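Local coordinates for protein alpha-pyrone synthesis polyketide synthase-like Pks18 (Mycobacterium tuberculosis, PDB 1TED) that probably extends medium- and long-chain acyl-CoA starters with malonyl-CoA to make tri- and tetraketide alpha-pyrones, as a homodimeric type III polyketide synthase, at residues E36-G41 with F354-M359; A177-L182 with E384-D389. All blocks are in the same frame, centred on the assembly; numbering follows the deposited sequence.

Interaction 1: E36-G41 with F354-M359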
loop_
_atom_site.group_PDB
_atom_site.type_symbol
_atom_site.label_atom_id
_atom_site.label_comp_id
_atom_site.label_asym_id
_atom_site.label_seq_id
_atom_site.Cartn_x
_atom_site.Cartn_y
_atom_site.Cartn_z
ATOM N N GLU A 36 -17.821 12.565 4.939
ATOM C CA GLU A 36 -18.852 13.439 4.415
ATOM C C GLU A 36 -19.626 12.833 3.255
ATOM O O GLU A 36 -20.721 13.281 2.921
ATOM C CB GLU A 36 -18.195 14.777 4.041
ATOM C CG GLU A 36 -17.303 15.245 5.180
ATOM C CD GLU A 36 -16.893 16.697 5.116
ATOM O OE1 GLU A 36 -16.273 17.102 4.111
ATOM O OE2 GLU A 36 -17.174 17.434 6.092
ATOM N N GLY A 37 -19.052 11.792 2.664
ATOM C CA GLY A 37 -19.696 11.114 1.559
ATOM C C GLY A 37 -19.392 9.637 1.672
ATOM O O GLY A 37 -18.299 9.263 2.088
ATOM N N LEU A 38 -20.357 8.802 1.309
ATOM C CA LEU A 38 -20.197 7.358 1.375
ATOM C C LEU A 38 -21.062 6.672 0.321
ATOM O O LEU A 38 -22.276 6.892 0.256
ATOM C CB LEU A 38 -20.585 6.860 2.772
ATOM C CG LEU A 38 -20.481 5.368 3.126
ATOM C CD1 LEU A 38 -20.672 5.212 4.616
ATOM C CD2 LEU A 38 -21.525 4.539 2.384
ATOM N N ALA A 39 -20.438 5.828 -0.491
ATOM C CA ALA A 39 -21.151 5.107 -1.537
ATOM C C ALA A 39 -20.782 3.637 -1.507
ATOM O O ALA A 39 -19.694 3.250 -1.070
ATOM C CB ALA A 39 -20.839 5.688 -2.903
ATOM N N THR A 40 -21.698 2.826 -2.012
ATOM C CA THR A 40 -21.536 1.387 -2.024
ATOM C C THR A 40 -21.845 0.790 -3.396
ATOM O O THR A 40 -22.688 1.305 -4.132
ATOM C CB THR A 40 -22.472 0.795 -0.965
ATOM O OG1 THR A 40 -21.831 0.854 0.322
ATOM C CG2 THR A 40 -22.867 -0.601 -1.324
ATOM N N GLY A 41 -21.178 -0.305 -3.736
ATOM C CA GLY A 41 -21.429 -0.911 -5.027
ATOM C C GLY A 41 -20.823 -2.282 -5.241
ATOM O O GLY A 41 -19.808 -2.644 -4.643
ATOM N N PHE A 354 -19.982 -1.263 3.960
ATOM C CA PHE A 354 -21.364 -1.608 3.623
ATOM C C PHE A 354 -22.132 -1.576 4.936
ATOM O O PHE A 354 -23.281 -1.147 4.997
ATOM C CB PHE A 354 -21.460 -3.015 3.041
ATOM C CG PHE A 354 -21.418 -3.065 1.546
ATOM C CD1 PHE A 354 -20.361 -2.503 0.844
ATOM C CD2 PHE A 354 -22.405 -3.745 0.840
ATOM C CE1 PHE A 354 -20.280 -2.621 -0.548
ATOM C CE2 PHE A 354 -22.336 -3.872 -0.552
ATOM C CZ PHE A 354 -21.265 -3.308 -1.248
ATOM N N VAL A 355 -21.469 -2.038 5.991
ATOM C CA VAL A 355 -22.058 -2.075 7.319
ATOM C C VAL A 355 -22.396 -0.688 7.839
ATOM O O VAL A 355 -23.484 -0.460 8.368
ATOM C CB VAL A 355 -21.107 -2.773 8.302
ATOM C CG1 VAL A 355 -21.575 -2.560 9.736
ATOM C CG2 VAL A 355 -21.062 -4.253 7.980
ATOM N N LEU A 356 -21.454 0.233 7.683
ATOM C CA LEU A 356 -21.610 1.608 8.128
ATOM C C LEU A 356 -22.769 2.290 7.398
ATOM O O LEU A 356 -23.551 3.009 8.018
ATOM C CB LEU A 356 -20.278 2.352 7.917
ATOM C CG LEU A 356 -19.966 3.736 8.509
ATOM C CD1 LEU A 356 -20.665 4.786 7.697
ATOM C CD2 LEU A 356 -20.385 3.825 9.970
ATOM N N GLU A 357 -22.902 2.044 6.092
ATOM C CA GLU A 357 -23.989 2.647 5.314
ATOM C C GLU A 357 -25.387 2.265 5.819
ATOM O O GLU A 357 -26.297 3.079 5.793
ATOM C CB GLU A 357 -23.871 2.282 3.821
ATOM C CG GLU A 357 -25.017 2.843 2.947
ATOM C CD GLU A 357 -24.808 2.615 1.455
ATOM O OE1 GLU A 357 -24.781 1.449 1.014
ATOM O OE2 GLU A 357 -24.663 3.608 0.716
ATOM N N THR A 358 -25.558 1.023 6.257
ATOM C CA THR A 358 -26.852 0.571 6.768
ATOM C C THR A 358 -27.194 1.322 8.051
ATOM O O THR A 358 -28.339 1.724 8.260
ATOM C CB THR A 358 -26.837 -0.947 7.078
ATOM O OG1 THR A 358 -26.708 -1.683 5.854
ATOM C CG2 THR A 358 -28.123 -1.368 7.794
ATOM N N MET A 359 -26.190 1.507 8.906
ATOM C CA MET A 359 -26.374 2.203 10.176
ATOM C C MET A 359 -26.693 3.667 9.928
ATOM O O MET A 359 -27.407 4.302 10.709
ATOM C CB MET A 359 -25.112 2.075 11.039
ATOM C CG MET A 359 -24.761 0.625 11.398
ATOM S SD MET A 359 -23.192 0.482 12.287
ATOM C CE MET A 359 -23.374 -1.137 13.101
HETATM O O HOH W 1 -25.218 6.089 1.570
HETATM O O HOH W 2 -24.232 3.779 -1.840
#

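Interaction 2: A177-L182 with E384-D389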
loop_
_atom_site.group_PDB
_atom_site.type_symbol
_atom_site.label_atom_id
_atom_site.label_comp_id
_atom_site.label_asym_id
_atom_site.label_seq_id
_atom_site.Cartn_x
_atom_site.Cartn_y
_atom_site.Cartn_z
ATOM N N ALA A 177 -8.361 -3.402 5.753
ATOM C CA ALA A 177 -7.725 -2.319 4.995
ATOM C C ALA A 177 -8.494 -0.990 4.918
ATOM O O ALA A 177 -7.895 0.067 4.718
ATOM C CB ALA A 177 -7.382 -2.812 3.590
ATOM N N ALA A 178 -9.811 -1.029 5.071
ATOM C CA ALA A 178 -10.572 0.207 5.019
ATOM C C ALA A 178 -10.125 1.098 6.164
ATOM O O ALA A 178 -10.111 2.318 6.024
ATOM C CB ALA A 178 -12.061 -0.068 5.120
ATOM N N MET A 179 -9.751 0.492 7.290
ATOM C CA MET A 179 -9.287 1.252 8.454
ATOM C C MET A 179 -7.901 1.879 8.255
ATOM O O MET A 179 -7.680 3.027 8.653
ATOM C CB MET A 179 -9.268 0.372 9.709
ATOM C CG MET A 179 -10.652 -0.050 10.210
ATOM S SD MET A 179 -11.706 1.342 10.666
ATOM C CE MET A 179 -12.616 1.618 9.159
ATOM N N ASN A 180 -6.973 1.132 7.652
ATOM C CA ASN A 180 -5.618 1.641 7.401
ATOM C C ASN A 180 -5.730 2.779 6.389
ATOM O O ASN A 180 -5.071 3.815 6.518
ATOM C CB ASN A 180 -4.711 0.546 6.814
ATOM C CG ASN A 180 -4.546 -0.654 7.742
ATOM O OD1 ASN A 180 -3.773 -0.620 8.703
ATOM N ND2 ASN A 180 -5.281 -1.721 7.457
ATOM N N ALA A 181 -6.578 2.568 5.384
ATOM C CA ALA A 181 -6.801 3.555 4.339
ATOM C C ALA A 181 -7.435 4.816 4.940
ATOM O O ALA A 181 -6.954 5.934 4.727
ATOM C CB ALA A 181 -7.703 2.960 3.249
ATOM N N LEU A 182 -8.509 4.626 5.703
ATOM C CA LEU A 182 -9.205 5.729 6.347
ATOM C C LEU A 182 -8.274 6.542 7.236
ATOM O O LEU A 182 -8.365 7.771 7.279
ATOM C CB LEU A 182 -10.368 5.200 7.187
ATOM C CG LEU A 182 -11.154 6.253 7.965
ATOM C CD1 LEU A 182 -11.618 7.355 7.021
ATOM C CD2 LEU A 182 -12.349 5.593 8.647
ATOM N N GLU A 384 -8.138 -3.909 13.706
ATOM C CA GLU A 384 -8.163 -2.579 13.131
ATOM C C GLU A 384 -9.563 -2.024 13.345
ATOM O O GLU A 384 -10.547 -2.703 13.074
ATOM C CB GLU A 384 -7.838 -2.688 11.640
ATOM C CG GLU A 384 -6.958 -1.590 11.108
ATOM C CD GLU A 384 -5.542 -1.675 11.630
ATOM O OE1 GLU A 384 -4.745 -2.471 11.086
ATOM O OE2 GLU A 384 -5.233 -0.941 12.595
ATOM N N GLY A 385 -9.660 -0.795 13.836
ATOM C CA GLY A 385 -10.975 -0.226 14.062
ATOM C C GLY A 385 -11.013 1.258 14.369
ATOM O O GLY A 385 -9.997 1.959 14.272
ATOM N N MET A 386 -12.199 1.735 14.745
ATOM C CA MET A 386 -12.393 3.144 15.059
ATOM C C MET A 386 -13.619 3.373 15.929
ATOM O O MET A 386 -14.544 2.561 15.935
ATOM C CB MET A 386 -12.567 3.947 13.759
ATOM C CG MET A 386 -13.952 3.799 13.108
ATOM S SD MET A 386 -14.297 4.975 11.751
ATOM C CE MET A 386 -15.493 4.105 10.799
ATOM N N LEU A 387 -13.607 4.474 16.675
ATOM C CA LEU A 387 -14.744 4.887 17.491
ATOM C C LEU A 387 -15.368 5.969 16.609
ATOM O O LEU A 387 -14.640 6.778 16.037
ATOM C CB LEU A 387 -14.299 5.510 18.825
ATOM C CG LEU A 387 -15.423 6.187 19.642
ATOM C CD1 LEU A 387 -16.434 5.143 20.110
ATOM C CD2 LEU A 387 -14.846 6.907 20.851
ATOM N N PHE A 388 -16.691 5.991 16.481
ATOM C CA PHE A 388 -17.313 6.993 15.631
ATOM C C PHE A 388 -18.682 7.465 16.094
ATOM O O PHE A 388 -19.328 6.829 16.927
ATOM C CB PHE A 388 -17.404 6.458 14.193
ATOM C CG PHE A 388 -18.340 5.292 14.032
ATOM C CD1 PHE A 388 -19.708 5.495 13.857
ATOM C CD2 PHE A 388 -17.857 3.985 14.071
ATOM C CE1 PHE A 388 -20.585 4.409 13.721
ATOM C CE2 PHE A 388 -18.725 2.895 13.937
ATOM C CZ PHE A 388 -20.090 3.108 13.761
ATOM N N ASP A 389 -19.110 8.595 15.541
ATOM C CA ASP A 389 -20.406 9.200 15.837
ATOM C C ASP A 389 -21.207 9.437 14.546
ATOM O O ASP A 389 -20.676 9.968 13.572
ATOM C CB ASP A 389 -20.217 10.553 16.538
ATOM C CG ASP A 389 -20.157 10.435 18.049
ATOM O OD1 ASP A 389 -20.170 9.301 18.576
ATOM O OD2 ASP A 389 -20.095 11.491 18.714
#

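Interaction 1: E36-G41 with F354-M359
In the thiolase fold of this chalcone synthase relative, buried helices lie between two layers of beta structure, and here L38 and T40 of strand 36-41 meet F354 and E357 of such a central helix. The strand and helix 354-359 lie 8.7 Å apart between axes, their chain directions 117° from each other. A39, between the two strand residues that face the helix, points away and packs on the outer helix 102-125, so this strand separates two helical layers. Beside it, backbone bonds of A39 with A230 and of G41 with C228 hold the strand in its sheet, and E36 and G37 form a classic beta bulge against V232.

E357 reaches the strand with an extended chain, CG anti to the backbone N (chi1 178°). The aliphatic part of that chain crosses L38, whose CD2 sits 3.6 Å from E357 CB. Further out the carboxylate divides its work. One oxygen accepts a weak hydrogen bond from the T40 hydroxyl, OG1 to OE1 being 3.1 Å. The other takes two waters: one, 2.6 Å from E357 OE2, accepts from T40 N at 2.7 Å, while the second donates to E357 OE2 at 2.7 Å and weakly to L38 O. Water thus joins the acid to the strand backbone at two points.

T40 holds OG1 anti to its carbonyl carbon (chi1 -84°), which points the hydroxyl to the acid and sets CG2 over one face of the F354 ring, offset toward its rim; the modelled closeness of methyl and ring is doubtful. F344 meets F354 edge-to-face. In the plane of the F354 ring, at its edge, G41 O stands 3.8 Å from CZ.

Interaction 2: A177-L182 with E384-D389
Helix 177-182 passes over strand 384-389 at 60° between their chain directions, the axes 7.4 Å apart, and comes closest in backbone terms where the CA atoms of M179 and G385 are separated by 6.0 Å. M179 runs alongside the backbone of G385, which has no side chain. Its CB presses on CG of E384 at 3.3 Å, a tight contact. Beyond CB the chain of M179 bends twice, which lays the sulfur along the backbone: SD is 3.8 Å from G385 C and 4.1 Å from M386 CG.

M386 meets M179 at about a right angle. Its CG is wedged between the backbone N and the carbonyl carbon (chi1 76°), and from there the extended chain carries its sulfur to L182, SD lying 3.7 Å from L182 CD2. The methyl at the tip, CE, touches the M179 CE at 4.1 Å, so the two thioethers and the leucine make an apolar cluster.

This is the layered core of the thiolase fold, in which the helix that follows C175, probably the catalytic nucleophile as in relatives, is buried between sheet layers. A178 and M179 also pack on I353 and L352 of helix 349-361, the companion helix of that central layer. The side chain of E384 is about 9 Å from that of C175.

At the polar end of the contact, the amide of N180 stands beside the E384 carboxylate, the two planes 71° apart. R167 of the second subunit packs on N180, placing this end of the helix near the dimer interface. A bend at the second torsion of E384 turns its carboxylate to the side of N180, and OE2 is hydrogen-bonded to S254 OG.

From the N terminus, the chain first lays down strand 36-41, then enters the central layer with helix 177-182. Segment 354-359 returns to the first strand, closing the loop of interaction 1, and segment 384-389 then closes interaction 2 on the earlier helix. The two loops therefore cross rather than nest. Each joins a central helix from one half of the sequence to a strand from the other: a late helix on an early strand in interaction 1, an early helix on a late strand in interaction 2. Their centres are about 13 Å apart, and they meet directly where L356 CD2 touches F388 CE1 at 3.8 Å.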